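Side-chain contacts in glutathione S-transferase (Ceriporiopsis subvermispora, PDB 6J3E), which binds glutathione and, as a serine-type glutathione S-transferase of a lignin-degrading fungus, probably catalyses its transfer to or attack on electrophilic substrates: residues R125-I130 with I216-V221; K53-E58 with L71-D76; K187-D192 with D237-K242. One frame throughout, in Å; residues are numbered along the deposited sequence.

Contact 1 (R125-I130 with I216-V221); sequences RALAPI and IWVKRV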
ATOM      1  N   ARG A 125       6.710  -8.594  -6.241  1.00 51.43           N
ATOM      2  CA  ARG A 125       6.823  -8.863  -7.669  1.00 53.73           C
ATOM      3  C   ARG A 125       8.170  -8.432  -8.233  1.00 53.88           C
ATOM      4  O   ARG A 125       8.600  -8.979  -9.252  1.00 55.24           O
ATOM      5  CB  ARG A 125       5.699  -8.181  -8.428  1.00 53.93           C
ATOM      6  CG  ARG A 125       4.402  -8.199  -7.676  1.00 68.28           C
ATOM      7  CD  ARG A 125       3.564  -7.008  -8.067  1.00 72.75           C
ATOM      8  NE  ARG A 125       3.200  -7.054  -9.480  1.00 73.50           N
ATOM      9  CZ  ARG A 125       2.687  -6.024 -10.138  1.00 81.06           C
ATOM     10  NH1 ARG A 125       2.379  -6.131 -11.428  1.00 82.82           N
ATOM     11  NH2 ARG A 125       2.496  -4.867  -9.506  1.00 79.94           N
ATOM     12  N   ALA A 126       8.846  -7.472  -7.594  1.00 53.65           N
ATOM     13  CA  ALA A 126      10.193  -7.106  -8.024  1.00 54.83           C
ATOM     14  C   ALA A 126      11.191  -8.210  -7.699  1.00 49.77           C
ATOM     15  O   ALA A 126      12.105  -8.473  -8.482  1.00 51.00           O
ATOM     16  CB  ALA A 126      10.618  -5.789  -7.372  1.00 51.72           C
ATOM     17  N   LEU A 127      11.017  -8.886  -6.557  1.00 51.77           N
ATOM     18  CA  LEU A 127      11.940  -9.955  -6.203  1.00 52.22           C
ATOM     19  C   LEU A 127      11.816 -11.148  -7.136  1.00 54.64           C
ATOM     20  O   LEU A 127      12.833 -11.765  -7.477  1.00 54.95           O
ATOM     21  CB  LEU A 127      11.716 -10.406  -4.769  1.00 43.74           C
ATOM     22  CG  LEU A 127      11.985  -9.339  -3.726  1.00 45.51           C
ATOM     23  CD1 LEU A 127      11.737  -9.907  -2.336  1.00 51.93           C
ATOM     24  CD2 LEU A 127      13.398  -8.914  -3.831  1.00 47.24           C
ATOM     25  N   ALA A 128      10.599 -11.457  -7.587  1.00 55.75           N
ATOM     26  CA  ALA A 128      10.297 -12.755  -8.198  1.00 55.24           C
ATOM     27  C   ALA A 128      11.268 -13.172  -9.301  1.00 55.84           C
ATOM     28  O   ALA A 128      11.756 -14.315  -9.252  1.00 54.90           O
ATOM     29  CB  ALA A 128       8.845 -12.738  -8.700  1.00 44.20           C
ATOM     30  N   PRO A 129      11.612 -12.330 -10.287  1.00 51.88           N
ATOM     31  CA  PRO A 129      12.463 -12.834 -11.380  1.00 57.39           C
ATOM     32  C   PRO A 129      13.841 -13.287 -10.931  1.00 53.59           C
ATOM     33  O   PRO A 129      14.424 -14.168 -11.577  1.00 56.21           O
ATOM     34  CB  PRO A 129      12.537 -11.650 -12.358  1.00 51.76           C
ATOM     35  CG  PRO A 129      12.058 -10.513 -11.652  1.00 45.29           C
ATOM     36  CD  PRO A 129      11.134 -10.970 -10.575  1.00 49.83           C
ATOM     37  N   ILE A 130      14.362 -12.745  -9.835  1.00 52.01           N
ATOM     38  CA  ILE A 130      15.650 -13.184  -9.312  1.00 46.41           C
ATOM     39  C   ILE A 130      15.483 -14.267  -8.265  1.00 52.15           C
ATOM     40  O   ILE A 130      16.254 -15.232  -8.230  1.00 55.47           O
ATOM     41  CB  ILE A 130      16.422 -11.979  -8.748  1.00 50.50           C
ATOM     42  CG1 ILE A 130      17.007 -11.151  -9.903  1.00 53.16           C
ATOM     43  CG2 ILE A 130      17.494 -12.442  -7.742  1.00 49.47           C
ATOM     44  CD1 ILE A 130      17.370  -9.745  -9.528  1.00 50.98           C
ATOM     45  N   ILE A 216      15.180 -11.810   4.917  1.00 50.63           N
ATOM     46  CA  ILE A 216      15.949 -12.984   5.336  1.00 55.17           C
ATOM     47  C   ILE A 216      15.892 -14.064   4.262  1.00 55.73           C
ATOM     48  O   ILE A 216      16.844 -14.838   4.090  1.00 56.71           O
ATOM     49  CB  ILE A 216      15.475 -13.503   6.713  1.00 55.38           C
ATOM     50  CG1 ILE A 216      16.595 -14.279   7.389  1.00 57.35           C
ATOM     51  CG2 ILE A 216      14.251 -14.411   6.611  1.00 54.64           C
ATOM     52  CD1 ILE A 216      17.850 -13.484   7.547  1.00 54.53           C
ATOM     53  N   TRP A 217      14.794 -14.111   3.502  1.00 56.25           N
ATOM     54  CA  TRP A 217      14.706 -14.988   2.337  1.00 52.38           C
ATOM     55  C   TRP A 217      15.787 -14.647   1.328  1.00 52.86           C
ATOM     56  O   TRP A 217      16.471 -15.532   0.799  1.00 53.72           O
ATOM     57  CB  TRP A 217      13.312 -14.855   1.709  1.00 48.79           C
ATOM     58  CG  TRP A 217      13.065 -15.595   0.419  1.00 53.71           C
ATOM     59  CD1 TRP A 217      13.458 -16.873   0.099  1.00 53.21           C
ATOM     60  CD2 TRP A 217      12.362 -15.096  -0.729  1.00 53.80           C
ATOM     61  NE1 TRP A 217      13.023 -17.196  -1.157  1.00 49.23           N
ATOM     62  CE2 TRP A 217      12.352 -16.128  -1.691  1.00 48.75           C
ATOM     63  CE3 TRP A 217      11.724 -13.882  -1.029  1.00 48.27           C
ATOM     64  CZ2 TRP A 217      11.732 -15.984  -2.929  1.00 52.21           C
ATOM     65  CZ3 TRP A 217      11.121 -13.736  -2.260  1.00 46.36           C
ATOM     66  CH2 TRP A 217      11.121 -14.786  -3.195  1.00 51.37           C
ATOM     67  N   VAL A 218      15.940 -13.357   1.031  1.00 57.76           N
ATOM     68  CA  VAL A 218      16.962 -12.931   0.081  1.00 53.50           C
ATOM     69  C   VAL A 218      18.339 -13.271   0.612  1.00 51.91           C
ATOM     70  O   VAL A 218      19.217 -13.726  -0.133  1.00 51.44           O
ATOM     71  CB  VAL A 218      16.818 -11.427  -0.201  1.00 50.35           C
ATOM     72  CG1 VAL A 218      17.988 -10.923  -1.022  1.00 45.01           C
ATOM     73  CG2 VAL A 218      15.501 -11.149  -0.901  1.00 48.85           C
ATOM     74  N   LYS A 219      18.547 -13.064   1.916  1.00 51.49           N
ATOM     75  CA  LYS A 219      19.869 -13.273   2.490  1.00 55.36           C
ATOM     76  C   LYS A 219      20.221 -14.745   2.501  1.00 55.12           C
ATOM     77  O   LYS A 219      21.333 -15.126   2.117  1.00 57.80           O
ATOM     78  CB  LYS A 219      19.943 -12.704   3.907  1.00 54.72           C
ATOM     79  CG  LYS A 219      21.297 -12.928   4.584  1.00 58.96           C
ATOM     80  CD  LYS A 219      21.328 -12.368   6.014  1.00 61.71           C
ATOM     81  CE  LYS A 219      22.722 -12.430   6.625  1.00 56.21           C
ATOM     82  NZ  LYS A 219      22.793 -11.770   7.947  1.00 55.90           N
ATOM     83  N   ARG A 220      19.283 -15.597   2.917  1.00 56.84           N
ATOM     84  CA  ARG A 220      19.630 -17.004   3.061  1.00 53.05           C
ATOM     85  C   ARG A 220      19.688 -17.703   1.711  1.00 56.58           C
ATOM     86  O   ARG A 220      20.597 -18.511   1.473  1.00 56.85           O
ATOM     87  CB  ARG A 220      18.657 -17.678   4.017  1.00 49.43           C
ATOM     88  CG  ARG A 220      18.989 -17.335   5.448  1.00 61.23           C
ATOM     89  CD  ARG A 220      17.773 -17.329   6.346  1.00 64.14           C
ATOM     90  NE  ARG A 220      17.578 -18.609   7.001  1.00 66.38           N
ATOM     91  CZ  ARG A 220      17.744 -18.821   8.299  1.00 63.68           C
ATOM     92  NH1 ARG A 220      18.097 -17.828   9.109  1.00 62.14           N
ATOM     93  NH2 ARG A 220      17.535 -20.034   8.776  1.00 63.77           N
ATOM     94  N   VAL A 221      18.781 -17.362   0.793  1.00 56.09           N
ATOM     95  CA  VAL A 221      18.711 -18.074  -0.479  1.00 51.33           C
ATOM     96  C   VAL A 221      19.806 -17.613  -1.428  1.00 54.13           C
ATOM     97  O   VAL A 221      20.508 -18.439  -2.017  1.00 63.56           O
ATOM     98  CB  VAL A 221      17.314 -17.933  -1.106  1.00 55.76           C
ATOM     99  CG1 VAL A 221      17.342 -18.329  -2.587  1.00 54.77           C
ATOM    100  CG2 VAL A 221      16.326 -18.803  -0.343  1.00 53.80           C
TER

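Contact 2 (K53-E58 with L71-D76); sequences KEIGAE and LPVIHD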
ATOM      1  N   LYS A  53      -5.727 -30.182   3.511  1.00 57.77           N
ATOM      2  CA  LYS A  53      -7.025 -30.821   3.615  1.00 58.16           C
ATOM      3  C   LYS A  53      -7.095 -31.693   4.860  1.00 60.93           C
ATOM      4  O   LYS A  53      -8.098 -31.671   5.581  1.00 61.44           O
ATOM      5  CB  LYS A  53      -7.317 -31.619   2.349  1.00 56.42           C
ATOM      6  CG  LYS A  53      -7.430 -30.721   1.142  1.00 57.18           C
ATOM      7  CD  LYS A  53      -8.451 -31.220   0.168  1.00 53.77           C
ATOM      8  CE  LYS A  53      -8.613 -30.230  -0.970  1.00 53.28           C
ATOM      9  NZ  LYS A  53      -9.275 -28.978  -0.522  1.00 52.92           N
ATOM     10  N   GLU A  54      -6.013 -32.419   5.162  1.00 60.82           N
ATOM     11  CA  GLU A  54      -6.011 -33.286   6.338  1.00 60.94           C
ATOM     12  C   GLU A  54      -6.265 -32.499   7.614  1.00 60.62           C
ATOM     13  O   GLU A  54      -7.014 -32.949   8.487  1.00 60.89           O
ATOM     14  CB  GLU A  54      -4.688 -34.048   6.443  1.00 67.93           C
ATOM     15  CG  GLU A  54      -4.407 -34.991   5.265  1.00 73.01           C
ATOM     16  CD  GLU A  54      -3.317 -36.019   5.570  1.00 82.34           C
ATOM     17  OE1 GLU A  54      -3.215 -37.015   4.812  1.00 86.12           O
ATOM     18  OE2 GLU A  54      -2.575 -35.834   6.569  1.00 85.69           O
ATOM     19  N   ILE A  55      -5.660 -31.314   7.738  1.00 61.83           N
ATOM     20  CA  ILE A  55      -5.744 -30.531   8.961  1.00 56.17           C
ATOM     21  C   ILE A  55      -6.821 -29.464   8.896  1.00 59.04           C
ATOM     22  O   ILE A  55      -7.032 -28.740   9.885  1.00 58.93           O
ATOM     23  CB  ILE A  55      -4.380 -29.905   9.302  1.00 63.67           C
ATOM     24  CG1 ILE A  55      -3.907 -29.010   8.163  1.00 59.98           C
ATOM     25  CG2 ILE A  55      -3.330 -30.990   9.540  1.00 59.32           C
ATOM     26  CD1 ILE A  55      -2.621 -28.312   8.492  1.00 58.89           C
ATOM     27  N   GLY A  56      -7.525 -29.354   7.775  1.00 56.02           N
ATOM     28  CA  GLY A  56      -8.622 -28.410   7.699  1.00 56.44           C
ATOM     29  C   GLY A  56      -8.200 -26.965   7.579  1.00 55.63           C
ATOM     30  O   GLY A  56      -8.885 -26.085   8.098  1.00 56.33           O
ATOM     31  N   ALA A  57      -7.097 -26.694   6.893  1.00 60.95           N
ATOM     32  CA  ALA A  57      -6.633 -25.326   6.716  1.00 51.80           C
ATOM     33  C   ALA A  57      -7.438 -24.619   5.637  1.00 47.38           C
ATOM     34  O   ALA A  57      -7.883 -25.232   4.667  1.00 57.12           O
ATOM     35  CB  ALA A  57      -5.154 -25.315   6.346  1.00 49.87           C
ATOM     36  N   GLU A  58      -7.614 -23.314   5.809  1.00 54.95           N
ATOM     37  CA  GLU A  58      -8.216 -22.498   4.761  1.00 57.06           C
ATOM     38  C   GLU A  58      -7.220 -22.296   3.621  1.00 53.52           C
ATOM     39  O   GLU A  58      -6.035 -22.081   3.871  1.00 51.14           O
ATOM     40  CB  GLU A  58      -8.641 -21.130   5.298  1.00 49.67           C
ATOM     41  CG  GLU A  58      -9.663 -21.182   6.414  1.00 55.25           C
ATOM     42  CD  GLU A  58     -11.073 -21.429   5.897  1.00 63.84           C
ATOM     43  OE1 GLU A  58     -11.297 -21.186   4.683  1.00 63.51           O
ATOM     44  OE2 GLU A  58     -11.949 -21.854   6.700  1.00 66.99           O
ATOM     45  N   LEU A  71       1.603 -22.415   2.470  1.00 51.63           N
ATOM     46  CA  LEU A  71       2.130 -22.286   3.820  1.00 49.44           C
ATOM     47  C   LEU A  71       2.628 -20.854   3.975  1.00 54.34           C
ATOM     48  O   LEU A  71       2.861 -20.176   2.971  1.00 54.40           O
ATOM     49  CB  LEU A  71       3.241 -23.305   4.056  1.00 53.75           C
ATOM     50  CG  LEU A  71       2.727 -24.730   3.836  1.00 56.51           C
ATOM     51  CD1 LEU A  71       3.786 -25.748   4.243  1.00 55.07           C
ATOM     52  CD2 LEU A  71       1.417 -24.904   4.620  1.00 47.92           C
ATOM     53  N   PRO A  72       2.787 -20.370   5.218  1.00 56.68           N
ATOM     54  CA  PRO A  72       2.645 -21.035   6.519  1.00 55.57           C
ATOM     55  C   PRO A  72       1.216 -21.417   6.900  1.00 52.70           C
ATOM     56  O   PRO A  72       0.264 -20.748   6.494  1.00 53.10           O
ATOM     57  CB  PRO A  72       3.172 -19.981   7.495  1.00 53.98           C
ATOM     58  CG  PRO A  72       2.858 -18.682   6.824  1.00 52.36           C
ATOM     59  CD  PRO A  72       3.129 -18.943   5.374  1.00 50.99           C
ATOM     60  N   VAL A  73       1.083 -22.485   7.679  1.00 50.71           N
ATOM     61  CA  VAL A  73      -0.147 -22.796   8.395  1.00 53.18           C
ATOM     62  C   VAL A  73       0.227 -23.218   9.810  1.00 51.79           C
ATOM     63  O   VAL A  73       1.267 -23.849  10.024  1.00 58.40           O
ATOM     64  CB  VAL A  73      -0.952 -23.897   7.679  1.00 50.86           C
ATOM     65  CG1 VAL A  73      -2.134 -24.318   8.512  1.00 51.32           C
ATOM     66  CG2 VAL A  73      -1.441 -23.399   6.338  1.00 50.44           C
ATOM     67  N   ILE A  74      -0.597 -22.858  10.784  1.00 50.55           N
ATOM     68  CA  ILE A  74      -0.407 -23.374  12.135  1.00 59.62           C
ATOM     69  C   ILE A  74      -1.672 -24.093  12.581  1.00 59.67           C
ATOM     70  O   ILE A  74      -2.788 -23.713  12.211  1.00 57.45           O
ATOM     71  CB  ILE A  74      -0.025 -22.285  13.163  1.00 57.43           C
ATOM     72  CG1 ILE A  74      -1.117 -21.221  13.272  1.00 52.25           C
ATOM     73  CG2 ILE A  74       1.332 -21.695  12.833  1.00 55.18           C
ATOM     74  CD1 ILE A  74      -0.970 -20.351  14.500  1.00 51.26           C
ATOM     75  N   HIS A  75      -1.488 -25.153  13.374  1.00 61.09           N
ATOM     76  CA  HIS A  75      -2.578 -25.779  14.110  1.00 63.12           C
ATOM     77  C   HIS A  75      -2.290 -25.689  15.599  1.00 63.47           C
ATOM     78  O   HIS A  75      -1.213 -26.094  16.059  1.00 65.29           O
ATOM     79  CB  HIS A  75      -2.813 -27.241  13.733  1.00 61.40           C
ATOM     80  CG  HIS A  75      -3.838 -27.897  14.602  1.00 66.21           C
ATOM     81  ND1 HIS A  75      -5.178 -27.590  14.519  1.00 64.91           N
ATOM     82  CD2 HIS A  75      -3.716 -28.787  15.617  1.00 62.95           C
ATOM     83  CE1 HIS A  75      -5.843 -28.279  15.429  1.00 63.73           C
ATOM     84  NE2 HIS A  75      -4.979 -29.019  16.103  1.00 64.90           N
ATOM     85  N   ASP A  76      -3.261 -25.151  16.340  1.00 65.27           N
ATOM     86  CA  ASP A  76      -3.147 -24.874  17.767  1.00 65.60           C
ATOM     87  C   ASP A  76      -4.002 -25.884  18.511  1.00 66.97           C
ATOM     88  O   ASP A  76      -5.220 -25.684  18.644  1.00 66.05           O
ATOM     89  CB  ASP A  76      -3.600 -23.444  18.079  1.00 60.65           C
ATOM     90  CG  ASP A  76      -3.307 -23.037  19.515  1.00 66.86           C
ATOM     91  OD1 ASP A  76      -2.674 -23.847  20.233  1.00 65.60           O
ATOM     92  OD2 ASP A  76      -3.678 -21.908  19.920  1.00 64.11           O
TER

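Contact 3 (K187-D192 with D237-K242); sequences KWLSAD and DGKWAK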
ATOM      1  N   LYS A 187      11.570   5.634   2.332  1.00 51.55           N
ATOM      2  CA  LYS A 187      10.888   6.921   2.382  1.00 54.11           C
ATOM      3  C   LYS A 187       9.649   6.859   3.279  1.00 55.85           C
ATOM      4  O   LYS A 187       9.400   7.787   4.055  1.00 57.59           O
ATOM      5  CB  LYS A 187      10.545   7.393   0.963  1.00 57.26           C
ATOM      6  CG  LYS A 187      11.657   8.238   0.297  1.00 63.17           C
ATOM      7  CD  LYS A 187      12.308   9.220   1.326  1.00 68.43           C
ATOM      8  CE  LYS A 187      12.623  10.610   0.748  1.00 71.87           C
ATOM      9  NZ  LYS A 187      12.642  11.680   1.807  1.00 72.36           N
ATOM     10  N   TRP A 188       8.890   5.751   3.238  1.00 52.82           N
ATOM     11  CA  TRP A 188       7.772   5.609   4.174  1.00 54.25           C
ATOM     12  C   TRP A 188       8.233   5.721   5.623  1.00 52.28           C
ATOM     13  O   TRP A 188       7.539   6.314   6.455  1.00 49.21           O
ATOM     14  CB  TRP A 188       7.065   4.275   3.988  1.00 49.58           C
ATOM     15  CG  TRP A 188       6.562   4.045   2.639  1.00 51.53           C
ATOM     16  CD1 TRP A 188       6.383   4.968   1.656  1.00 45.67           C
ATOM     17  CD2 TRP A 188       6.179   2.785   2.086  1.00 53.34           C
ATOM     18  NE1 TRP A 188       5.906   4.359   0.522  1.00 45.76           N
ATOM     19  CE2 TRP A 188       5.773   3.016   0.761  1.00 48.58           C
ATOM     20  CE3 TRP A 188       6.139   1.481   2.587  1.00 52.79           C
ATOM     21  CZ2 TRP A 188       5.331   1.995  -0.069  1.00 48.28           C
ATOM     22  CZ3 TRP A 188       5.705   0.469   1.757  1.00 50.14           C
ATOM     23  CH2 TRP A 188       5.307   0.733   0.446  1.00 51.31           C
ATOM     24  N   LEU A 189       9.390   5.129   5.943  1.00 51.94           N
ATOM     25  CA  LEU A 189       9.889   5.045   7.307  1.00 52.82           C
ATOM     26  C   LEU A 189      10.499   6.344   7.801  1.00 57.38           C
ATOM     27  O   LEU A 189      10.793   6.435   8.998  1.00 51.90           O
ATOM     28  CB  LEU A 189      10.928   3.932   7.434  1.00 48.85           C
ATOM     29  CG  LEU A 189      10.240   2.588   7.448  1.00 49.37           C
ATOM     30  CD1 LEU A 189      11.259   1.440   7.334  1.00 51.91           C
ATOM     31  CD2 LEU A 189       9.394   2.491   8.733  1.00 47.49           C
ATOM     32  N   SER A 190      10.698   7.327   6.907  1.00 54.29           N
ATOM     33  CA  SER A 190      11.231   8.637   7.250  1.00 58.57           C
ATOM     34  C   SER A 190      10.333   9.768   6.744  1.00 58.33           C
ATOM     35  O   SER A 190      10.796  10.905   6.594  1.00 54.27           O
ATOM     36  CB  SER A 190      12.636   8.774   6.681  1.00 52.91           C
ATOM     37  OG  SER A 190      12.550   8.722   5.274  1.00 57.38           O
ATOM     38  N   ALA A 191       9.052   9.475   6.494  1.00 58.49           N
ATOM     39  CA  ALA A 191       8.147  10.421   5.849  1.00 55.18           C
ATOM     40  C   ALA A 191       7.848  11.657   6.689  1.00 56.35           C
ATOM     41  O   ALA A 191       7.421  12.671   6.128  1.00 55.15           O
ATOM     42  CB  ALA A 191       6.832   9.729   5.513  1.00 53.85           C
ATOM     43  N   ASP A 192       7.995  11.584   8.013  1.00 56.59           N
ATOM     44  CA  ASP A 192       7.789  12.739   8.878  1.00 56.67           C
ATOM     45  C   ASP A 192       9.104  13.411   9.270  1.00 58.63           C
ATOM     46  O   ASP A 192       9.130  14.179  10.235  1.00 63.11           O
ATOM     47  CB  ASP A 192       7.003  12.346  10.136  1.00 50.18           C
ATOM     48  CG  ASP A 192       7.758  11.350  11.029  1.00 56.08           C
ATOM     49  OD1 ASP A 192       8.939  11.051  10.754  1.00 56.49           O
ATOM     50  OD2 ASP A 192       7.161  10.855  12.019  1.00 56.58           O
ATOM     51  N   ASP A 237      21.755   3.407   3.467  1.00 59.48           N
ATOM     52  CA  ASP A 237      22.599   3.582   4.645  1.00 65.31           C
ATOM     53  C   ASP A 237      22.503   2.355   5.545  1.00 60.41           C
ATOM     54  O   ASP A 237      22.449   2.452   6.771  1.00 64.72           O
ATOM     55  CB  ASP A 237      22.220   4.871   5.389  1.00 64.85           C
ATOM     56  CG  ASP A 237      23.266   5.298   6.404  1.00 80.06           C
ATOM     57  OD1 ASP A 237      24.337   5.800   5.986  1.00 89.59           O
ATOM     58  OD2 ASP A 237      23.003   5.159   7.620  1.00 81.11           O
ATOM     59  N   GLY A 238      22.443   1.184   4.908  1.00 62.08           N
ATOM     60  CA  GLY A 238      22.352  -0.098   5.572  1.00 55.20           C
ATOM     61  C   GLY A 238      21.044  -0.387   6.265  1.00 56.16           C
ATOM     62  O   GLY A 238      20.994  -1.320   7.079  1.00 57.80           O
ATOM     63  N   LYS A 239      19.974   0.358   5.952  1.00 51.89           N
ATOM     64  CA  LYS A 239      18.747   0.256   6.746  1.00 55.22           C
ATOM     65  C   LYS A 239      18.257  -1.182   6.867  1.00 53.27           C
ATOM     66  O   LYS A 239      17.785  -1.599   7.933  1.00 58.69           O
ATOM     67  CB  LYS A 239      17.636   1.136   6.157  1.00 52.66           C
ATOM     68  CG  LYS A 239      16.316   1.035   6.932  1.00 54.00           C
ATOM     69  CD  LYS A 239      15.241   1.953   6.366  1.00 59.06           C
ATOM     70  CE  LYS A 239      15.571   3.426   6.610  1.00 56.10           C
ATOM     71  NZ  LYS A 239      15.590   3.799   8.049  1.00 55.63           N
ATOM     72  N   TRP A 240      18.361  -1.959   5.791  1.00 48.48           N
ATOM     73  CA  TRP A 240      17.787  -3.296   5.825  1.00 53.02           C
ATOM     74  C   TRP A 240      18.655  -4.249   6.625  1.00 56.28           C
ATOM     75  O   TRP A 240      18.135  -5.115   7.344  1.00 54.92           O
ATOM     76  CB  TRP A 240      17.563  -3.781   4.401  1.00 51.58           C
ATOM     77  CG  TRP A 240      16.965  -2.672   3.585  1.00 54.87           C
ATOM     78  CD1 TRP A 240      17.490  -2.089   2.458  1.00 51.56           C
ATOM     79  CD2 TRP A 240      15.741  -1.978   3.867  1.00 49.57           C
ATOM     80  NE1 TRP A 240      16.645  -1.098   2.009  1.00 51.59           N
ATOM     81  CE2 TRP A 240      15.568  -1.011   2.857  1.00 53.31           C
ATOM     82  CE3 TRP A 240      14.756  -2.107   4.856  1.00 53.66           C
ATOM     83  CZ2 TRP A 240      14.459  -0.155   2.825  1.00 57.15           C
ATOM     84  CZ3 TRP A 240      13.655  -1.259   4.826  1.00 56.41           C
ATOM     85  CH2 TRP A 240      13.517  -0.292   3.821  1.00 55.45           C
ATOM     86  N   ALA A 241      19.977  -4.082   6.532  1.00 58.67           N
ATOM     87  CA  ALA A 241      20.875  -4.858   7.374  1.00 56.01           C
ATOM     88  C   ALA A 241      20.563  -4.616   8.837  1.00 55.34           C
ATOM     89  O   ALA A 241      20.527  -5.559   9.640  1.00 60.48           O
ATOM     90  CB  ALA A 241      22.329  -4.510   7.058  1.00 54.49           C
ATOM     91  N   LYS A 242      20.272  -3.365   9.190  1.00 51.06           N
ATOM     92  CA  LYS A 242      20.009  -3.031  10.584  1.00 56.63           C
ATOM     93  C   LYS A 242      18.733  -3.694  11.093  1.00 59.76           C
ATOM     94  O   LYS A 242      18.699  -4.212  12.219  1.00 61.05           O
ATOM     95  CB  LYS A 242      19.956  -1.512  10.741  1.00 61.66           C
ATOM     96  CG  LYS A 242      21.261  -0.858  10.299  1.00 56.14           C
ATOM     97  CD  LYS A 242      21.217   0.652  10.320  1.00 59.00           C
ATOM     98  CE  LYS A 242      22.542   1.230   9.807  1.00 61.92           C
ATOM     99  NZ  LYS A 242      22.458   2.698   9.555  1.00 68.82           N
TER

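Contact 1 (R125-I130 with I216-V221)
L127 reaches from helix 109-136 to W217 and V218 on helix 206-222, joining two helices of the all-helical C-terminal domain of the glutathione S-transferase fold. CA of L127 lies 8.6 Å from CA of V218, and side chains fill the gap without a single hydrogen bond across it. The side chains of L127 and W217 run antiparallel past one another and meet along their flanks. L127 touches with its CD1 methyl, which comes to 3.9 Å from CZ3 of W217 on the six-membered half of the indole. CE3 of W217 lies 4.2 Å from CD1 of L127, and the methyl meets the ring obliquely. In W217, CG stands anti to the backbone N (chi1 175°), which carries the benzo half of the indole across to the leucine. Two tryptophan rings, W214 and W20, meet the indole, while M131 and T135, further along helix 109-136, touch its side chain. The W217 side chain lies about 7 Å from that of N23, a glutathione-binding residue, although no glutathione is bound in this model; a 1,2-ethanediol molecule lies about 4 Å from the W217 side chain. I178 of helix 169-189 also touches the L127 side chain. The helix carrying L127 is kinked here: P129 has no N-H to give, and I130 N bonds to L127 O at 3.0 Å, one residue short of the usual α-helical spacing. V218 takes part through one branch: its CG2 methyl faces the fork of the leucine, 4.2 Å from CD1 of L127 and also 4.2 Å from CD2 of L127.

Contact 2 (K53-E58 with L71-D76)
V73 receives two apolar side chains from the end of helix 48-55 and the turn after it. The ends of I55 and V73 meet head-on, CD1 of I55 stopping 4.0 Å from CG1 of V73. A chi1 of 59° sets CG1 of I55 between its own N and C, and the extended chi2 carries CD1 out to the strand. A57 adds its single methyl: CB of A57 lies 3.8 Å from CG1 of V73 and 4.2 Å from CG2 of V73, so the alanine sits against both branches of the valine while I55 meets only CG1.

Between these two residues the helix ends in a Schellman motif, with G56 at positive phi. The receiving strand, 73-76, belongs to the mixed sheet of the thioredoxin-like N-terminal domain, and it follows the cis-proline P72 characteristic of that fold. L71, just before the cis bond, is a glutathione-binding residue.

Polar bonds leave the two segments for strand 81-84. T82 OG1 is hydrogen-bonded to both I55 O and H75 ND1, linking the helix end to the strand through one hydroxyl, and S84 OG bonds to E58 O. Within the sheet, V73 and H75 pair by backbone hydrogen bonds with Y8 and Q6 of strand 5-9, and I74 with I83.

Contact 3 (K187-D192 with D237-K242)
L189, at the end of helix 169-189, turns one methyl, CD1, against both the aliphatic part of K239 and the indole of W240 on helix 235-247. The leucine and the lysine cross obliquely, with CD1 of L189 4.1 Å from CD of K239. CD1 of L189, set by chi1 -76° with CG beside its own N, is 4.4 Å from CZ3 of W240, a looser and slanting approach to the six-membered ring. K239 changes course along its length: CG leaves anti to the backbone N, the next bond is also extended, and the chain then bends at chi3 (-69°) and again at chi4. The extended first part brings CD to the leucine methyl; the bends then turn NZ off to a salt bridge with D195 OD1 and a hydrogen bond with K196 O. A buried lysine thus serves as an apolar surface in its middle and has its charge met at the tip. CB of K239 also lies 4.3 Å above the plane of the W240 ring, over its centre, so K239 covers one face of its neighbour's indole. W240 is held further by a hydrogen bond from NE1 to D236 OD2 and by an edge-to-face meeting with F182. K242, by contrast, is straight beyond CG, its chi1 turning it back toward D237: NZ of K242 bonds D237 O at 2.8 Å, almost in line with the carbonyl (C=O to donor angle 177°), and makes a weak hydrogen bond, part of a salt bridge, to D237 OD2 at 3.2 Å. L189 and W188 pack in addition on A110 and A114 of the second subunit. Such packing between helices of the α-helical C-terminal domain, at the subunit interface, fits the dimeric architecture of glutathione S-transferases.

How the contacts relate
Contacts 1 and 3 both belong to the helical C-terminal domain and are bridged by helix 169-189, which carries L189 of contact 3 and places I178 on L127 of contact 1. Their segments alternate along the chain; their centres lie 19 Å apart and their nearest atoms about 7 Å. Contact 2 stands in the N-terminal domain across the centre of the chain, its centre 25 Å from that of contact 1 and 35 Å from that of contact 3. The glutathione site, without glutathione in this model, lies near contacts 1 and 2: L71 is in contact 2, and N23 is about 7 Å from W217 and about 10 Å from V73, side chain to side chain. Contact 3 lies away from that site.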